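Local atomic coordinates of oxalate--CoA ligase (Arabidopsis thaliana, PDB entry 5IE3), a protein that belongs to the ANL superfamily of AMP-binding enzymes, which pair a large N-terminal domain with a smaller, mobile C-terminal domain. Residues A84-A89 with F167-G172; F284-S289 with L309-M314; G450-C455 with V483-F488. One frame throughout, in Å; residues are numbered along the deposited sequence.

Contact 1: A84-A89 with F167-G172; sequences APLNAA and FLHTSG. With AMP (adenosine monophosphate), chain C.
Ala84 and Phe167 lie where two strand ends come side by side and then part. The CA-H of Ala84 points at the carbonyl of Phe167 (CA to O 3.5 Å, 157° at the hydrogen), and the small methyl of Ala84 allows this approach. One residue on, Pro85 offers no N-H; its ring presents CG to CD2 of Leu168 at 3.8 Å, the two side chains crossing at about a right angle. Leu168 delivers that methyl with CG anti to its carbonyl carbon (chi1 -64°). The two carbonyls left between the diverging chains are bridged by a water, which donates to Pro85 O at 2.8 Å and to Phe167 O at 2.7 Å. Farther along, CD2 of Leu86 comes to the edge of the His169 imidazole, near its plane, 4.4 Å from CE1.

The pairing joins two sheets of the N-terminal domain. Strand 82-85 is the outermost strand of a five-stranded sheet, with Ala84 bonded to Val59 and Leu61, whereas strand 164-169 forms a hairpin with strand 179-183; a backbone bond between Ala83 and Phe167 links them. Leaving this hairpin strand, the stretch Thr170-Gly172 begins the glycine- and hydroxyl-rich phosphate-binding loop of the family, and OG of Ser171 stands 3.1 Å from O2P of AMP.

In the next shell, the ring of Tyr98 stacks on His169, and Leu86 packs on Phe95 and Tyr98 of helix 92-101. Just past Leu86, Asn87 shapes the loop before that helix: its OD1 accepts from Ala89 N at 2.9 Å, closing an Asx turn, with the donor above the carbonyl plane.

Contact 2: F284-S289 with L309-M314; sequences FIRSCS and LEAYAM. With AMP (adenosine monophosphate), chain C; OXD (oxalic acid), chain D.
Strand 284-287, helix 294-304 and strand 308-314 form a beta-alpha-beta unit, whose parallel strands pair Arg286 with Leu309 and Ser287 with Glu310. Three backbone bonds lace them: Leu309 N to Ile285 O (2.8 Å), Ser287 N to Leu309 O (3.1 Å) and Ala311 N to Ser287 O (2.8 Å). CD1 of Leu309 packs obliquely against Phe284, nearest its CB. Arg286, extended to NE with CG anti to its backbone N (chi1 -177°), carries its guanidinium past Ala311, whose methyl lies 3.5 Å from NH2; Tyr198, Thr258 and His319 bond its buried NE and NH1, and Cys288 CB sits over one face, toward its rim. Cys288 SG presses on the methyl of Ala313.

From the sheet face bearing Ser287, Glu310 stretches out until OE2 accepts from N6 of AMP at 3.1 Å; Leu292 N and a water shared with Ser287 OG also hold this oxygen. Ala311 O accepts from N6 at 2.7 Å, while Tyr312 turns its ring edge to the ligand. Ser289 OG, also bonded to His216, donates to O6 of the oxalic acid. Such adenine recognition by a glutamate and a backbone carbonyl, with a tyrosine alongside, suits the AMP pocket of the ANL fold.

Contact 3: G450-C455 with V483-F488; sequences GEEINC and VPKRVF
Ile453 and Cys455 supply the backbone groups that tie strand 450-455 to the parallel segment 483-488. Lys485 N donates to Ile453 O at 2.8 Å, Cys455 N to Arg486 O at 3.0 Å, and Phe488 N, almost straight at 178°, to Cys455 O at 2.8 Å. Pro484, lacking an N-H, brings its CA close to Ile453 O.

Apolar packing gathers on the face of Cys455 and Val487. Cys455 SG sits between backbone N and carbonyl carbon (chi1 74°), which sets it 3.8 Å from CB of Pro484 and 3.9 Å from CG2 of Val487; the small, apolar thiol fits between proline ring and valine methyls. The Ile453 side chain runs alongside the proline ring.

On the face of Asn454 and Arg486, the ring edge of Phe488 meets Cys455 O, CD2 at 3.2 Å, and its CE1 lies over one face of the Arg486 guanidinium, toward the rim. Glu452 crosses Lys485 at about a right angle, CG to CB 3.8 Å; a water donates to Glu452 OE2 and accepts weakly from Lys485 NZ. The bend of Glu452 lets OE1 accept from Ile453 N, and OE2 forms a salt bridge with Arg416.

Strand 450-459 is the middle of three, flanked by 436-446 and 486-489. Helix 423-430 packs on Ile453, Cys455 and Pro484, and helix 467-477, the crossover between the parallel strands, packs on Val483 and Val487.

From the N terminus, contact 1 is the first to close, bringing 167-172 back to 84-89 after 77 intervening residues and joining an edge strand to the hairpin that leads into the phosphate-binding loop. Contact 2 follows, a shorter loop of 19 residues within a different sheet. Contact 3 closes 27 residues in the C-terminal domain, joining the two parallel strands of its three-stranded sheet. The three are in series: none nests or crosses. Contacts 1 and 2, their nearest atoms about 7 Å apart, both reach AMP, contact 1 near its phosphate and contact 2 from the adenine toward the phosphate, and also at the oxalic acid. Contact 3 stands remote, its centre 28 Å from that of contact 2.

Contact 1: A84-A89 with F167-G172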
# COMPACT_ATOMS: atom_id res chain seq x y z
N ALA A 84 -14.32 -4.96 4.46
CA ALA A 84 -13.49 -5.88 3.69
C ALA A 84 -13.47 -5.43 2.22
O ALA A 84 -14.29 -5.89 1.40
CB ALA A 84 -14.01 -7.33 3.80
N PRO A 85 -12.57 -4.50 1.89
CA PRO A 85 -12.49 -4.05 0.48
C PRO A 85 -11.90 -5.15 -0.40
O PRO A 85 -10.97 -5.86 -0.00
CB PRO A 85 -11.59 -2.81 0.55
CG PRO A 85 -10.86 -2.92 1.89
CD PRO A 85 -11.69 -3.75 2.80
N LEU A 86 -12.46 -5.34 -1.59
CA LEU A 86 -12.03 -6.41 -2.48
C LEU A 86 -11.79 -5.85 -3.90
O LEU A 86 -12.51 -4.97 -4.37
CB LEU A 86 -13.09 -7.53 -2.51
CG LEU A 86 -13.28 -8.32 -1.20
CD1 LEU A 86 -14.45 -9.29 -1.32
CD2 LEU A 86 -12.00 -9.09 -0.89
N ASN A 87 -10.78 -6.39 -4.56
CA ASN A 87 -10.41 -6.05 -5.92
C ASN A 87 -11.60 -6.24 -6.89
O ASN A 87 -12.10 -7.35 -7.00
CB ASN A 87 -9.21 -6.94 -6.33
CG ASN A 87 -8.57 -6.53 -7.65
OD1 ASN A 87 -9.19 -5.85 -8.47
ND2 ASN A 87 -7.31 -6.95 -7.87
N ALA A 88 -12.03 -5.18 -7.58
CA ALA A 88 -13.15 -5.28 -8.52
C ALA A 88 -12.85 -6.27 -9.66
O ALA A 88 -13.77 -6.73 -10.34
CB ALA A 88 -13.49 -3.90 -9.10
N ALA A 89 -11.57 -6.59 -9.86
CA ALA A 89 -11.21 -7.41 -11.01
C ALA A 89 -11.32 -8.92 -10.73
O ALA A 89 -11.09 -9.73 -11.62
CB ALA A 89 -9.78 -7.07 -11.47
N PHE A 167 -10.51 -5.59 7.23
CA PHE A 167 -10.09 -6.97 7.03
C PHE A 167 -9.52 -7.11 5.64
O PHE A 167 -10.20 -6.78 4.67
CB PHE A 167 -11.26 -7.96 7.19
CG PHE A 167 -10.84 -9.43 7.02
CD1 PHE A 167 -10.33 -10.14 8.09
CD2 PHE A 167 -10.96 -10.07 5.79
CE1 PHE A 167 -9.95 -11.48 7.96
CE2 PHE A 167 -10.56 -11.43 5.64
CZ PHE A 167 -10.06 -12.12 6.73
N LEU A 168 -8.27 -7.60 5.55
CA LEU A 168 -7.55 -7.74 4.27
C LEU A 168 -6.89 -9.10 4.24
O LEU A 168 -6.90 -9.80 5.25
CB LEU A 168 -6.48 -6.64 4.09
CG LEU A 168 -7.07 -5.23 4.00
CD1 LEU A 168 -5.96 -4.21 4.13
CD2 LEU A 168 -7.83 -5.04 2.66
N HIS A 169 -6.34 -9.51 3.10
CA HIS A 169 -5.59 -10.77 3.09
C HIS A 169 -4.19 -10.49 2.58
O HIS A 169 -3.96 -9.50 1.89
CB HIS A 169 -6.30 -11.88 2.26
CG HIS A 169 -6.66 -11.49 0.86
ND1 HIS A 169 -7.86 -10.86 0.54
CD2 HIS A 169 -6.00 -11.65 -0.32
CE1 HIS A 169 -7.90 -10.63 -0.76
NE2 HIS A 169 -6.79 -11.10 -1.31
N THR A 170 -3.24 -11.33 3.00
CA THR A 170 -1.85 -11.17 2.57
C THR A 170 -1.65 -11.65 1.12
O THR A 170 -2.48 -12.40 0.58
CB THR A 170 -0.89 -11.94 3.49
OG1 THR A 170 -1.23 -13.34 3.49
CG2 THR A 170 -1.00 -11.38 4.93
N SER A 171 -0.56 -11.18 0.51
CA SER A 171 -0.24 -11.35 -0.92
C SER A 171 0.10 -12.76 -1.41
O SER A 171 -0.11 -13.06 -2.58
CB SER A 171 0.96 -10.47 -1.27
OG SER A 171 2.11 -10.97 -0.59
N GLY A 172 0.67 -13.58 -0.55
CA GLY A 172 1.04 -14.93 -0.96
C GLY A 172 2.32 -14.98 -1.80
O GLY A 172 2.51 -15.93 -2.56
P AMP C . 2.23 -6.90 1.59
O1P AMP C . 1.96 -6.73 3.08
O2P AMP C . 2.00 -8.29 1.06
O3P AMP C . 1.64 -5.83 0.71
O5' AMP C . 3.82 -6.77 1.42
C5' AMP C . 4.67 -6.39 2.49
C4' AMP C . 6.12 -6.66 2.14
O4' AMP C . 6.57 -5.73 1.12
C3' AMP C . 7.12 -6.45 3.25
O3' AMP C . 7.12 -7.50 4.19
C2' AMP C . 8.43 -6.30 2.48
O2' AMP C . 8.90 -7.59 2.09
C1' AMP C . 7.96 -5.56 1.22
N9 AMP C . 8.23 -4.11 1.30
C8 AMP C . 7.41 -3.15 1.76
N7 AMP C . 7.99 -1.92 1.66
C5 AMP C . 9.22 -2.13 1.09
C6 AMP C . 10.37 -1.29 0.69
N6 AMP C . 10.31 0.05 0.84
N1 AMP C . 11.45 -1.91 0.16
C2 AMP C . 11.49 -3.25 -0.02
N3 AMP C . 10.49 -4.07 0.33
C4 AMP C . 9.36 -3.56 0.87
O HOH W 1 -10.80 -7.69 2.15

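Contact 2: F284-S289 with L309-M314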
# COMPACT_ATOMS: atom_id res chain seq x y z
N PHE A 284 7.15 16.80 -0.61
CA PHE A 284 7.90 15.55 -0.72
C PHE A 284 7.15 14.61 -1.65
O PHE A 284 5.98 14.80 -1.95
CB PHE A 284 8.10 14.88 0.67
CG PHE A 284 6.81 14.38 1.30
CD1 PHE A 284 6.38 13.07 1.11
CD2 PHE A 284 6.03 15.24 2.05
CE1 PHE A 284 5.21 12.62 1.67
CE2 PHE A 284 4.83 14.81 2.63
CZ PHE A 284 4.42 13.51 2.44
N ILE A 285 7.87 13.60 -2.11
CA ILE A 285 7.31 12.50 -2.87
C ILE A 285 7.61 11.24 -2.10
O ILE A 285 8.73 11.08 -1.66
CB ILE A 285 7.92 12.43 -4.30
CG1 ILE A 285 7.38 13.61 -5.14
CG2 ILE A 285 7.59 11.05 -4.96
CD1 ILE A 285 8.16 13.80 -6.48
N ARG A 286 6.63 10.36 -1.93
CA ARG A 286 6.85 9.17 -1.11
C ARG A 286 6.87 7.87 -1.92
O ARG A 286 6.10 7.72 -2.88
CB ARG A 286 5.78 9.09 -0.01
CG ARG A 286 5.95 7.89 0.96
CD ARG A 286 4.82 7.97 2.00
NE ARG A 286 4.86 6.90 3.03
CZ ARG A 286 4.13 5.79 3.00
NH1 ARG A 286 3.27 5.50 1.99
NH2 ARG A 286 4.23 4.93 4.03
N SER A 287 7.74 6.94 -1.55
CA SER A 287 7.74 5.60 -2.17
C SER A 287 7.61 4.55 -1.06
O SER A 287 8.15 4.75 0.02
CB SER A 287 9.02 5.36 -3.00
OG SER A 287 8.97 4.08 -3.64
N CYS A 288 6.91 3.45 -1.33
CA CYS A 288 6.75 2.35 -0.36
C CYS A 288 6.30 1.09 -1.10
O CYS A 288 5.93 1.17 -2.31
CB CYS A 288 5.71 2.74 0.74
SG CYS A 288 5.72 1.67 2.23
N SER A 289 6.34 -0.04 -0.38
CA SER A 289 5.79 -1.38 -0.76
C SER A 289 6.75 -2.33 -1.50
O SER A 289 6.52 -3.54 -1.51
CB SER A 289 4.51 -1.27 -1.63
OG SER A 289 3.50 -0.48 -1.00
N LEU A 309 11.11 10.42 -0.25
CA LEU A 309 11.21 9.74 1.04
C LEU A 309 10.64 8.34 0.93
O LEU A 309 9.42 8.17 0.69
CB LEU A 309 10.44 10.51 2.14
CG LEU A 309 10.68 12.03 2.13
CD1 LEU A 309 9.86 12.69 3.19
CD2 LEU A 309 12.22 12.37 2.32
N GLU A 310 11.52 7.36 1.15
CA GLU A 310 11.12 5.96 1.08
C GLU A 310 10.67 5.43 2.45
O GLU A 310 11.30 5.73 3.47
CB GLU A 310 12.27 5.09 0.55
CG GLU A 310 11.77 3.69 0.25
CD GLU A 310 12.82 2.77 -0.34
OE1 GLU A 310 14.02 3.12 -0.35
OE2 GLU A 310 12.41 1.66 -0.79
N ALA A 311 9.58 4.67 2.44
CA ALA A 311 9.07 4.02 3.63
C ALA A 311 8.97 2.50 3.42
O ALA A 311 9.05 2.01 2.29
CB ALA A 311 7.67 4.60 4.03
N TYR A 312 8.80 1.79 4.53
CA TYR A 312 8.67 0.34 4.59
C TYR A 312 7.36 0.03 5.36
O TYR A 312 7.10 0.64 6.41
CB TYR A 312 9.90 -0.25 5.28
CG TYR A 312 9.83 -1.66 5.81
CD1 TYR A 312 9.53 -2.75 4.97
CD2 TYR A 312 10.18 -1.92 7.14
CE1 TYR A 312 9.53 -4.08 5.50
CE2 TYR A 312 10.20 -3.20 7.65
CZ TYR A 312 9.88 -4.27 6.83
OH TYR A 312 9.91 -5.54 7.39
N ALA A 313 6.55 -0.88 4.80
CA ALA A 313 5.19 -1.09 5.29
C ALA A 313 4.68 -2.51 4.94
O ALA A 313 5.20 -3.17 4.03
CB ALA A 313 4.23 -0.03 4.69
N MET A 314 3.67 -2.96 5.68
CA MET A 314 3.05 -4.24 5.35
C MET A 314 1.65 -4.30 5.94
O MET A 314 1.29 -3.53 6.86
CB MET A 314 3.90 -5.44 5.85
CG MET A 314 3.89 -5.65 7.38
SD MET A 314 5.28 -6.74 7.87
CE MET A 314 4.98 -8.25 6.94
P AMP C . 2.23 -6.90 1.59
O1P AMP C . 1.96 -6.73 3.08
O2P AMP C . 2.00 -8.29 1.06
O3P AMP C . 1.64 -5.83 0.71
O5' AMP C . 3.82 -6.77 1.42
C5' AMP C . 4.67 -6.39 2.49
C4' AMP C . 6.12 -6.66 2.14
O4' AMP C . 6.57 -5.73 1.12
C3' AMP C . 7.12 -6.45 3.25
O3' AMP C . 7.12 -7.50 4.19
C2' AMP C . 8.43 -6.30 2.48
O2' AMP C . 8.90 -7.59 2.09
C1' AMP C . 7.96 -5.56 1.22
N9 AMP C . 8.23 -4.11 1.30
C8 AMP C . 7.41 -3.15 1.76
N7 AMP C . 7.99 -1.92 1.66
C5 AMP C . 9.22 -2.13 1.09
C6 AMP C . 10.37 -1.29 0.69
N6 AMP C . 10.31 0.05 0.84
N1 AMP C . 11.45 -1.91 0.16
C2 AMP C . 11.49 -3.25 -0.02
N3 AMP C . 10.49 -4.07 0.33
C4 AMP C . 9.36 -3.56 0.87
C1 OXD D . 2.38 -2.98 1.57
C2 OXD D . 2.39 -1.61 2.11
O3 OXD D . 1.55 -3.78 2.12
O4 OXD D . 1.84 -1.55 3.24
O5 OXD D . 3.18 -3.25 0.64
O6 OXD D . 2.90 -0.63 1.47
O HOH W 2 9.80 2.15 -1.92

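Contact 3: G450-C455 with V483-F488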
# COMPACT_ATOMS: atom_id res chain seq x y z
N GLY A 450 23.22 -25.20 -5.62
CA GLY A 450 21.95 -25.30 -4.92
C GLY A 450 20.99 -24.28 -5.51
O GLY A 450 19.94 -24.64 -6.06
N GLU A 451 21.34 -23.01 -5.41
CA GLU A 451 20.58 -21.96 -6.07
C GLU A 451 21.50 -21.07 -6.89
O GLU A 451 22.68 -20.94 -6.58
CB GLU A 451 19.77 -21.16 -5.04
CG GLU A 451 18.69 -21.99 -4.35
CD GLU A 451 17.99 -21.26 -3.22
OE1 GLU A 451 17.19 -21.90 -2.51
OE2 GLU A 451 18.20 -20.04 -3.05
N GLU A 452 20.97 -20.50 -7.97
CA GLU A 452 21.73 -19.57 -8.79
C GLU A 452 20.87 -18.33 -9.01
O GLU A 452 19.65 -18.37 -8.86
CB GLU A 452 22.15 -20.26 -10.10
CG GLU A 452 23.03 -19.44 -11.05
CD GLU A 452 24.24 -18.83 -10.37
OE1 GLU A 452 24.13 -17.65 -9.98
OE2 GLU A 452 25.30 -19.49 -10.24
N ILE A 453 21.48 -17.21 -9.36
CA ILE A 453 20.70 -16.02 -9.67
C ILE A 453 20.55 -15.87 -11.19
O ILE A 453 21.51 -16.04 -11.96
CB ILE A 453 21.33 -14.73 -9.08
CG1 ILE A 453 20.57 -13.49 -9.54
CG2 ILE A 453 22.84 -14.64 -9.40
CD1 ILE A 453 21.03 -12.24 -8.85
N ASN A 454 19.30 -15.61 -11.60
CA ASN A 454 18.93 -15.19 -12.94
C ASN A 454 18.20 -13.84 -12.89
O ASN A 454 17.89 -13.34 -11.80
CB ASN A 454 18.01 -16.22 -13.60
CG ASN A 454 18.73 -17.47 -14.02
OD1 ASN A 454 19.93 -17.65 -13.77
ND2 ASN A 454 17.99 -18.37 -14.64
N CYS A 455 17.90 -13.25 -14.04
CA CYS A 455 17.09 -12.04 -14.04
C CYS A 455 16.34 -11.86 -15.35
O CYS A 455 16.65 -12.54 -16.32
CB CYS A 455 17.95 -10.80 -13.75
SG CYS A 455 19.02 -10.25 -15.14
N VAL A 483 26.47 -11.85 -9.98
CA VAL A 483 26.08 -11.56 -11.36
C VAL A 483 25.10 -12.62 -11.88
O VAL A 483 25.40 -13.81 -11.83
CB VAL A 483 27.33 -11.48 -12.26
CG1 VAL A 483 26.94 -11.16 -13.71
CG2 VAL A 483 28.30 -10.44 -11.69
N PRO A 484 23.91 -12.20 -12.37
CA PRO A 484 22.96 -13.15 -12.96
C PRO A 484 23.61 -14.03 -14.03
O PRO A 484 24.27 -13.52 -14.95
CB PRO A 484 21.88 -12.23 -13.58
CG PRO A 484 21.93 -10.98 -12.74
CD PRO A 484 23.39 -10.81 -12.40
N LYS A 485 23.44 -15.34 -13.91
CA LYS A 485 24.04 -16.28 -14.87
C LYS A 485 23.24 -16.33 -16.17
O LYS A 485 23.80 -16.55 -17.25
CB LYS A 485 24.13 -17.68 -14.26
CG LYS A 485 25.32 -18.49 -14.74
CD LYS A 485 25.13 -19.94 -14.35
CE LYS A 485 25.60 -20.91 -15.42
NZ LYS A 485 25.18 -22.30 -15.08
N ARG A 486 21.93 -16.08 -16.07
CA ARG A 486 21.08 -15.95 -17.24
C ARG A 486 20.28 -14.65 -17.16
O ARG A 486 19.81 -14.26 -16.08
CB ARG A 486 20.16 -17.18 -17.35
CG ARG A 486 20.92 -18.46 -17.76
CD ARG A 486 20.00 -19.59 -18.24
NE ARG A 486 19.23 -19.32 -19.45
CZ ARG A 486 18.23 -20.10 -19.87
NH1 ARG A 486 17.86 -21.17 -19.16
NH2 ARG A 486 17.57 -19.80 -20.99
N VAL A 487 20.19 -13.98 -18.31
CA VAL A 487 19.45 -12.73 -18.48
C VAL A 487 18.37 -12.93 -19.53
O VAL A 487 18.68 -13.12 -20.72
CB VAL A 487 20.36 -11.56 -18.93
CG1 VAL A 487 19.54 -10.28 -19.15
CG2 VAL A 487 21.52 -11.36 -17.95
N PHE A 488 17.11 -12.89 -19.11
CA PHE A 488 15.98 -13.02 -20.02
C PHE A 488 15.49 -11.67 -20.50
O PHE A 488 15.15 -10.79 -19.70
CB PHE A 488 14.85 -13.78 -19.33
CG PHE A 488 15.25 -15.14 -18.86
CD1 PHE A 488 15.25 -16.22 -19.74
CD2 PHE A 488 15.65 -15.36 -17.55
CE1 PHE A 488 15.63 -17.48 -19.33
CE2 PHE A 488 16.03 -16.63 -17.13
CZ PHE A 488 16.03 -17.69 -18.02
O HOH W 3 26.29 -15.86 -10.11
O HOH W 4 25.54 -21.89 -11.83